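Local coordinates for catalase-3 (Neurospora crassa, PDB 4AJ9), which breaks hydrogen peroxide down into water and molecular oxygen at a heme, which probably protects the cell from peroxide damage, at residues I565-A570 and Q575-A580; D586-A591 and S614-D619; I199-R204 and T531-V536. One frame throughout, in Å; residues are numbered along the deposited sequence. Where two conformers were deposited one is given.

Contact 1: I565-A570 and Q575-A580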
loop_
_atom_site.group_PDB
_atom_site.type_symbol
_atom_site.label_atom_id
_atom_site.label_comp_id
_atom_site.label_asym_id
_atom_site.label_seq_id
_atom_site.Cartn_x
_atom_site.Cartn_y
_atom_site.Cartn_z
ATOM N N ILE C 565 25.991 -13.750 40.882
ATOM C CA ILE C 565 26.256 -14.784 39.887
ATOM C C ILE C 565 26.889 -16.007 40.528
ATOM O O ILE C 565 27.803 -15.874 41.335
ATOM C CB ILE C 565 27.222 -14.255 38.818
ATOM C CG1 ILE C 565 26.647 -12.995 38.159
ATOM C CG2 ILE C 565 27.559 -15.342 37.780
ATOM C CD1 ILE C 565 27.664 -12.251 37.300
ATOM N N ALA C 566 26.406 -17.196 40.163
ATOM C CA ALA C 566 27.036 -18.442 40.595
ATOM C C ALA C 566 26.893 -19.542 39.536
ATOM O O ALA C 566 26.446 -19.290 38.418
ATOM C CB ALA C 566 26.465 -18.899 41.932
ATOM N N GLU C 567 27.289 -20.755 39.893
ATOM C CA GLU C 567 27.331 -21.859 38.944
ATOM C C GLU C 567 25.939 -22.241 38.476
ATOM O O GLU C 567 25.747 -22.588 37.312
ATOM C CB GLU C 567 28.020 -23.078 39.562
ATOM C CG GLU C 567 29.483 -22.854 39.910
ATOM C CD GLU C 567 29.684 -22.382 41.337
ATOM O OE1 GLU C 567 28.737 -21.818 41.934
ATOM O OE2 GLU C 567 30.801 -22.581 41.857
ATOM N N TYR C 568 24.977 -22.180 39.394
ATOM C CA TYR C 568 23.577 -22.469 39.092
ATOM C C TYR C 568 22.681 -21.606 39.969
ATOM O O TYR C 568 23.162 -20.913 40.868
ATOM C CB TYR C 568 23.242 -23.964 39.268
ATOM C CG TYR C 568 23.447 -24.516 40.671
ATOM C CD1 TYR C 568 22.455 -24.417 41.635
ATOM C CD2 TYR C 568 24.632 -25.155 41.018
ATOM C CE1 TYR C 568 22.642 -24.927 42.917
ATOM C CE2 TYR C 568 24.830 -25.662 42.291
ATOM C CZ TYR C 568 23.834 -25.548 43.232
ATOM O OH TYR C 568 24.039 -26.061 44.494
ATOM N N LEU C 569 21.380 -21.650 39.726
ATOM C CA LEU C 569 20.481 -20.731 40.405
ATOM C C LEU C 569 20.083 -21.202 41.798
ATOM O O LEU C 569 18.915 -21.485 42.048
ATOM C CB LEU C 569 19.227 -20.489 39.567
ATOM C CG LEU C 569 19.463 -19.846 38.202
ATOM C CD1 LEU C 569 18.138 -19.670 37.504
ATOM C CD2 LEU C 569 20.205 -18.506 38.334
ATOM N N ALA C 570 21.049 -21.277 42.706
ATOM C CA ALA C 570 20.736 -21.571 44.099
ATOM C C ALA C 570 19.957 -20.391 44.670
ATOM O O ALA C 570 19.778 -19.374 43.992
ATOM C CB ALA C 570 22.009 -21.805 44.890
ATOM N N GLN C 575 21.808 -14.956 38.399
ATOM C CA GLN C 575 22.258 -15.352 37.066
ATOM C C GLN C 575 23.362 -16.400 37.186
ATOM O O GLN C 575 24.167 -16.350 38.114
ATOM C CB GLN C 575 22.792 -14.126 36.315
ATOM C CG GLN C 575 22.894 -14.272 34.812
ATOM C CD GLN C 575 23.371 -12.983 34.141
ATOM O OE1 GLN C 575 24.332 -12.357 34.593
ATOM N NE2 GLN C 575 22.700 -12.587 33.061
ATOM N N THR C 576 23.391 -17.350 36.254
ATOM C CA THR C 576 24.450 -18.355 36.213
ATOM C C THR C 576 25.660 -17.801 35.493
ATOM O O THR C 576 25.543 -16.872 34.689
ATOM C CB THR C 576 24.013 -19.620 35.445
ATOM O OG1 THR C 576 23.730 -19.269 34.082
ATOM C CG2 THR C 576 22.786 -20.244 36.088
ATOM N N TYR C 577 26.822 -18.385 35.759
ATOM C CA TYR C 577 28.031 -17.998 35.038
ATOM C C TYR C 577 27.851 -18.166 33.541
ATOM O O TYR C 577 28.368 -17.365 32.761
ATOM C CB TYR C 577 29.249 -18.784 35.526
ATOM C CG TYR C 577 29.852 -18.173 36.760
ATOM C CD1 TYR C 577 30.493 -16.938 36.699
ATOM C CD2 TYR C 577 29.757 -18.805 37.993
ATOM C CE1 TYR C 577 31.039 -16.360 37.823
ATOM C CE2 TYR C 577 30.305 -18.233 39.135
ATOM C CZ TYR C 577 30.946 -17.012 39.045
ATOM O OH TYR C 577 31.490 -16.430 40.176
ATOM N N SER C 578 27.098 -19.194 33.153
ATOM C CA SER C 578 26.861 -19.491 31.739
ATOM C C SER C 578 26.188 -18.305 31.056
ATOM O O SER C 578 26.560 -17.918 29.945
ATOM C CB SER C 578 25.996 -20.756 31.593
ATOM O OG SER C 578 25.758 -21.070 30.226
ATOM N N ALA C 579 25.222 -17.710 31.747
ATOM C CA ALA C 579 24.432 -16.615 31.201
ATOM C C ALA C 579 25.079 -15.241 31.386
ATOM O O ALA C 579 24.585 -14.245 30.850
ATOM C CB ALA C 579 23.040 -16.623 31.815
ATOM N N ALA C 580 26.172 -15.181 32.140
ATOM C CA ALA C 580 26.755 -13.891 32.526
ATOM C C ALA C 580 27.881 -13.413 31.616
ATOM O O ALA C 580 28.616 -14.208 31.020
ATOM C CB ALA C 580 27.239 -13.926 33.962
HETATM O O HOH W 1 26.828 -21.396 35.216
#
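The parallel sheet of the C-terminal domain, which by family kinship is probably related to the class I glutamine amidotransferases, ends within this chain in the short strand 575-576, where Ile-565 pairs with Gln-575 and Ala-566 with Thr-576. Ala-566 N donates to Gln-575 O (3.2 Å), and Ala-566 O accepts from Tyr-577 N (2.8 Å). Beyond this ladder, a water donates to Glu-567 O at 2.6 Å and accepts from Ser-578 N. The beta-branched Ile-565 suits the strand: with chi1 at -57°, CG2 stands anti to the backbone N and lies over one face of the Tyr-577 ring, 3.6 Å from the centroid, a CH-pi contact. The other branch ends at CD1, 3.8 Å from Ala-580 CB, a small methyl that fits close beside the strand. On the sheet's other face Thr-576 divides its branches. CG2 packs 3.8 Å from Leu-569 CD2, while OG1 accepts from Ala-579 N (3.2 Å), an ST motif that turns the chain. The two backbone bonds thus fix the register, while the CH-pi contact and a hydrogen bond between Tyr-577 OH and Ser-538 O hold the ring's place beside the strand.

Contact 2: D586-A591 and S614-D619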
loop_
_atom_site.group_PDB
_atom_site.type_symbol
_atom_site.label_atom_id
_atom_site.label_comp_id
_atom_site.label_asym_id
_atom_site.label_seq_id
_atom_site.Cartn_x
_atom_site.Cartn_y
_atom_site.Cartn_z
ATOM N N ASP C 586 28.511 -2.456 35.265
ATOM C CA ASP C 586 29.347 -1.275 35.321
ATOM C C ASP C 586 30.489 -1.489 36.314
ATOM O O ASP C 586 31.490 -0.771 36.284
ATOM C CB ASP C 586 28.501 -0.058 35.685
ATOM C CG ASP C 586 27.389 0.185 34.689
ATOM O OD1 ASP C 586 27.724 0.493 33.530
ATOM O OD2 ASP C 586 26.189 0.079 35.061
ATOM N N ALA C 587 30.336 -2.490 37.174
ATOM C CA ALA C 587 31.387 -2.873 38.122
ATOM C C ALA C 587 31.331 -4.383 38.381
ATOM O O ALA C 587 30.266 -4.987 38.309
ATOM C CB ALA C 587 31.236 -2.085 39.433
ATOM N N VAL C 588 32.478 -4.994 38.666
ATOM C CA VAL C 588 32.532 -6.431 38.923
ATOM C C VAL C 588 33.217 -6.707 40.263
ATOM O O VAL C 588 34.344 -6.277 40.493
ATOM C CB VAL C 588 33.264 -7.183 37.801
ATOM C CG1 VAL C 588 33.370 -8.665 38.133
ATOM C CG2 VAL C 588 32.533 -6.982 36.490
ATOM N N VAL C 589 32.527 -7.409 41.154
ATOM C CA VAL C 589 33.082 -7.682 42.473
ATOM C C VAL C 589 33.054 -9.169 42.809
ATOM O O VAL C 589 32.008 -9.813 42.744
ATOM C CB VAL C 589 32.352 -6.886 43.575
ATOM C CG1 VAL C 589 32.633 -5.400 43.427
ATOM C CG2 VAL C 589 30.859 -7.155 43.527
ATOM N N VAL C 590 34.215 -9.709 43.163
ATOM C CA VAL C 590 34.307 -11.108 43.548
ATOM C C VAL C 590 33.980 -11.215 45.033
ATOM O O VAL C 590 34.617 -10.562 45.862
ATOM C CB VAL C 590 35.686 -11.686 43.239
ATOM C CG1 VAL C 590 35.657 -13.210 43.340
ATOM C CG2 VAL C 590 36.108 -11.267 41.845
ATOM N N ALA C 591 32.960 -12.005 45.357
ATOM C CA ALA C 591 32.560 -12.205 46.746
ATOM C C ALA C 591 33.525 -13.168 47.416
ATOM O O ALA C 591 34.046 -14.075 46.772
ATOM C CB ALA C 591 31.123 -12.736 46.834
ATOM N N SER C 614 36.942 -16.120 35.307
ATOM C CA SER C 614 38.149 -15.363 34.983
ATOM C C SER C 614 37.947 -14.387 33.828
ATOM O O SER C 614 38.504 -13.291 33.835
ATOM C CB SER C 614 39.309 -16.303 34.638
ATOM O OG SER C 614 39.630 -17.138 35.729
ATOM N N GLN C 615 37.182 -14.792 32.819
ATOM C CA GLN C 615 37.009 -13.940 31.642
ATOM C C GLN C 615 36.227 -12.686 32.019
ATOM O O GLN C 615 36.533 -11.589 31.554
ATOM C CB GLN C 615 36.291 -14.694 30.516
ATOM C CG GLN C 615 36.305 -13.962 29.177
ATOM C CD GLN C 615 37.705 -13.770 28.640
ATOM O OE1 GLN C 615 38.428 -14.741 28.401
ATOM N NE2 GLN C 615 38.099 -12.511 28.432
ATOM N N ILE C 616 35.212 -12.868 32.859
ATOM C CA ILE C 616 34.393 -11.761 33.341
ATOM C C ILE C 616 35.232 -10.744 34.104
ATOM O O ILE C 616 35.091 -9.533 33.910
ATOM C CB ILE C 616 33.242 -12.260 34.239
ATOM C CG1 ILE C 616 32.243 -13.083 33.419
ATOM C CG2 ILE C 616 32.501 -11.077 34.878
ATOM C CD1 ILE C 616 31.120 -13.690 34.241
ATOM N N LEU C 617 36.105 -11.231 34.982
ATOM C CA LEU C 617 36.929 -10.323 35.777
ATOM C C LEU C 617 37.961 -9.650 34.888
ATOM O O LEU C 617 38.257 -8.467 35.057
ATOM C CB LEU C 617 37.622 -11.067 36.914
ATOM C CG LEU C 617 38.294 -10.189 37.972
ATOM C CD1 LEU C 617 37.284 -9.218 38.553
ATOM C CD2 LEU C 617 38.922 -11.047 39.079
ATOM N N THR C 618 38.503 -10.415 33.943
ATOM C CA THR C 618 39.474 -9.898 32.989
ATOM C C THR C 618 38.858 -8.812 32.099
ATOM O O THR C 618 39.447 -7.736 31.930
ATOM C CB THR C 618 40.071 -11.035 32.118
ATOM O OG1 THR C 618 40.789 -11.957 32.956
ATOM C CG2 THR C 618 41.011 -10.482 31.063
ATOM N N ASP C 619 37.681 -9.090 31.539
ATOM C CA ASP C 619 36.990 -8.120 30.687
ATOM C C ASP C 619 36.721 -6.854 31.488
ATOM O O ASP C 619 37.027 -5.757 31.044
ATOM C CB ASP C 619 35.647 -8.664 30.179
ATOM C CG ASP C 619 35.792 -9.756 29.109
ATOM O OD1 ASP C 619 36.836 -9.820 28.428
ATOM O OD2 ASP C 619 34.836 -10.552 28.944
#
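Val-588 and Leu-617 meet through single methyls, CG1 of the valine lying 4.0 Å from CD1 of the leucine. The same valine methyl also reaches Ile-616, 4.1 Å from its CG2, and so touches two successive residues of the helix. Two residues further along the strand, on the same side of the sheet, Val-590 sends CG2 to 4.0 Å from Leu-617 CD2, the two side chains crossing at about a right angle. Leu-617 CD1 thus touches both valines, and CD2 touches Val-590. The leucine CG stands anti to the backbone N (chi1 -169°), which brings the branch point toward the strand. No hydrogen bond joins the segments; the contact is wholly apolar, and all four side chains are buried. Valine suits the strand because its short forked side chain fills space close to the backbone, whereas the longer leucine bridges the gap between strand and helix, whose axes approach to 8.9 Å. The two directions differ by 134°, as expected where a helix runs back across the sheet: strand 587-590, helix 612-622 and strand 627-630 form a beta-alpha-beta unit of the C-terminal domain. Val-588 makes backbone bonds to Pro-626 and Ala-628, and Ala-587 bonds to Arg-533 and Gly-535, which sets the strand between two parallel neighbours. Val-589, turned to the other face, packs on helices 544-557 and 654-667. Around the helix, Ser-614 O accepts from both Thr-618 N and Thr-618 OG1 (2.8 Å for the hydroxyl), from opposite faces of its plane. Gln-615 NE2 donates to Asp-619 OD1 at 3.0 Å, while Gln-615 OE1 accepts from NE2 of Gln-615 in a second subunit.

Contact 3: I199-R204 and T531-V536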
loop_
_atom_site.group_PDB
_atom_site.type_symbol
_atom_site.label_atom_id
_atom_site.label_comp_id
_atom_site.label_asym_id
_atom_site.label_seq_id
_atom_site.Cartn_x
_atom_site.Cartn_y
_atom_site.Cartn_z
ATOM N N ILE C 199 29.500 5.413 21.025
ATOM C CA ILE C 199 29.253 4.224 21.850
ATOM C C ILE C 199 28.863 4.559 23.293
ATOM O O ILE C 199 29.563 4.185 24.258
ATOM C CB ILE C 199 30.463 3.259 21.852
ATOM C CG1 ILE C 199 31.771 4.015 22.137
ATOM C CG2 ILE C 199 30.566 2.548 20.536
ATOM C CD1 ILE C 199 33.023 3.094 22.165
ATOM N N PRO C 200 27.728 5.253 23.453
ATOM C CA PRO C 200 27.244 5.671 24.767
ATOM C C PRO C 200 26.908 4.472 25.624
ATOM O O PRO C 200 26.552 3.400 25.106
ATOM C CB PRO C 200 25.960 6.451 24.432
ATOM C CG PRO C 200 25.540 5.928 23.103
ATOM C CD PRO C 200 26.818 5.671 22.373
ATOM N N ARG C 201 27.024 4.661 26.931
ATOM C CA ARG C 201 26.670 3.646 27.918
ATOM C C ARG C 201 25.166 3.376 27.922
ATOM O O ARG C 201 24.730 2.242 28.148
ATOM C CB ARG C 201 27.157 4.086 29.306
ATOM C CG ARG C 201 26.447 3.426 30.475
ATOM C CD ARG C 201 26.611 1.898 30.476
ATOM N NE ARG C 201 26.043 1.367 31.709
ATOM C CZ ARG C 201 24.741 1.184 31.897
ATOM N NH1 ARG C 201 23.880 1.451 30.919
ATOM N NH2 ARG C 201 24.300 0.727 33.057
ATOM N N SER C 202 24.369 4.408 27.656
ATOM C CA SER C 202 22.919 4.231 27.534
ATOM C C SER C 202 22.292 5.474 26.933
ATOM O O SER C 202 22.962 6.499 26.793
ATOM C CB SER C 202 22.285 3.968 28.895
ATOM O OG SER C 202 22.012 5.188 29.568
ATOM N N TYR C 203 21.006 5.381 26.581
ATOM C CA TYR C 203 20.256 6.538 26.090
ATOM C C TYR C 203 20.222 7.585 27.188
ATOM O O TYR C 203 20.227 8.788 26.920
ATOM C CB TYR C 203 18.815 6.152 25.761
ATOM C CG TYR C 203 18.634 5.100 24.678
ATOM C CD1 TYR C 203 19.505 5.003 23.599
ATOM C CD2 TYR C 203 17.543 4.236 24.721
ATOM C CE1 TYR C 203 19.301 4.025 22.593
ATOM C CE2 TYR C 203 17.340 3.284 23.750
ATOM C CZ TYR C 203 18.208 3.186 22.683
ATOM O OH TYR C 203 17.959 2.213 21.734
ATOM N N ARG C 204 20.184 7.112 28.431
ATOM C CA ARG C 204 20.057 7.986 29.596
ATOM C C ARG C 204 21.322 8.795 29.855
ATOM O O ARG C 204 21.282 9.813 30.556
ATOM C CB ARG C 204 19.691 7.169 30.837
ATOM C CG ARG C 204 18.378 6.413 30.703
ATOM C CD ARG C 204 18.087 5.567 31.930
ATOM N NE ARG C 204 19.160 4.619 32.207
ATOM C CZ ARG C 204 19.890 4.603 33.321
ATOM N NH1 ARG C 204 19.665 5.485 34.288
ATOM N NH2 ARG C 204 20.847 3.695 33.469
ATOM N N THR C 531 20.916 3.237 39.485
ATOM C CA THR C 531 20.681 2.309 38.376
ATOM C C THR C 531 21.920 1.587 37.854
ATOM O O THR C 531 21.785 0.600 37.141
ATOM C CB THR C 531 20.003 2.973 37.159
ATOM O OG1 THR C 531 20.994 3.653 36.368
ATOM C CG2 THR C 531 18.922 3.948 37.602
ATOM N N LEU C 532 23.118 2.070 38.167
ATOM C CA LEU C 532 24.304 1.400 37.650
ATOM C C LEU C 532 24.374 -0.035 38.200
ATOM O O LEU C 532 23.810 -0.343 39.254
ATOM C CB LEU C 532 25.585 2.185 37.936
ATOM C CG LEU C 532 25.657 3.556 37.255
ATOM C CD1 LEU C 532 27.057 4.127 37.354
ATOM C CD2 LEU C 532 25.208 3.485 35.798
ATOM N N ARG C 533 25.064 -0.902 37.472
ATOM C CA ARG C 533 24.927 -2.334 37.655
ATOM C C ARG C 533 26.197 -2.964 38.213
ATOM O O ARG C 533 27.298 -2.710 37.724
ATOM C CB ARG C 533 24.556 -2.989 36.315
ATOM C CG ARG C 533 23.180 -2.563 35.799
ATOM C CD ARG C 533 23.074 -2.645 34.269
ATOM N NE ARG C 533 21.762 -2.206 33.781
ATOM C CZ ARG C 533 20.722 -3.015 33.587
ATOM N NH1 ARG C 533 20.831 -4.318 33.836
ATOM N NH2 ARG C 533 19.567 -2.521 33.142
ATOM N N VAL C 534 26.032 -3.803 39.227
ATOM C CA VAL C 534 27.168 -4.487 39.825
ATOM C C VAL C 534 26.981 -5.990 39.677
ATOM O O VAL C 534 25.960 -6.535 40.085
ATOM C CB VAL C 534 27.307 -4.118 41.307
ATOM C CG1 VAL C 534 28.535 -4.779 41.910
ATOM C CG2 VAL C 534 27.378 -2.607 41.458
ATOM N N GLY C 535 27.949 -6.648 39.056
ATOM C CA GLY C 535 27.955 -8.092 39.000
ATOM C C GLY C 535 28.782 -8.631 40.152
ATOM O O GLY C 535 29.981 -8.373 40.241
ATOM N N VAL C 536 28.142 -9.368 41.047
ATOM C CA VAL C 536 28.868 -9.997 42.142
ATOM C C VAL C 536 29.144 -11.457 41.791
ATOM O O VAL C 536 28.216 -12.258 41.683
ATOM C CB VAL C 536 28.068 -9.928 43.436
ATOM C CG1 VAL C 536 28.836 -10.605 44.564
ATOM C CG2 VAL C 536 27.754 -8.484 43.781
HETATM O O HOH W 2 21.447 0.626 34.248
#
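A bend at chi3 (-57°) turns the guanidinium of Arg-204 toward Thr-531, and a bend at chi2 (60°) brings that of Arg-201 up to Leu-532 and Arg-533. Arg-204 straddles the threonine hydroxyl: NH2 donates to Thr-531 OG1 at 2.9 Å, and NH1 adds a weak bond to the same oxygen at 3.1 Å. The oxygen lies at the guanidinium edge but tilted from its plane, and both bonds are bent because two N-H groups share it. A threonine serves well here, because its oxygen takes both donors while CG2 lies beside Arg-204 NH1, at 3.7 Å.

Arg-201 crosses Arg-533 at about a right angle, with the guanidinium planes turned 61° apart. Arg-201 NH2 is 3.8 Å from Arg-533 CD and 4.0 Å from Leu-532 CD2, so methylene and methyl carbons border the charged group. It also comes within 3.9 Å of Arg-533 NE, an approach of like charges. At the edge of the Arg-201 guanidinium, in its plane, a water accepts from Arg-201 NH2 at 3.1 Å and from Arg-533 NE at 2.9 Å.

Carboxylates complete the cluster: Asp-258 forms salt bridges with both Arg-201 and Arg-204, Asp-586 with Arg-201, and Asp-261 with Arg-533. These aspartates probably balance the arginines' charge, while the water sits between Arg-201 and Arg-533. Three links cross from the catalase core to the C-terminal domain, Arg-201 to Asp-586, Arg-533 to Asp-261 and Arg-204 to Thr-531, and probably help hold the domains' relative position.

Following the chain from its N terminus, the loop 199-204 in the catalase core is separated by 326 residues from segment 531-536, and contact 3 closes the longest of the three loops. Contact 1 closes a turn of four residues at one edge of the parallel sheet, and contact 2 a 22-residue excursion into helix 612-622. The three follow in series, with no nesting or crossing. They share the sheet: strand 533-537 lies between 561-566 and 587-590. Ile-616 CD1 touches Ala-580 and Tyr-577, joining contacts 1 and 2. Ile-565 N probably hydrogen-bonds to Val-536 O, tying contact 1 to contact 3, and Val-589 packs on Val-536 between contacts 2 and 3.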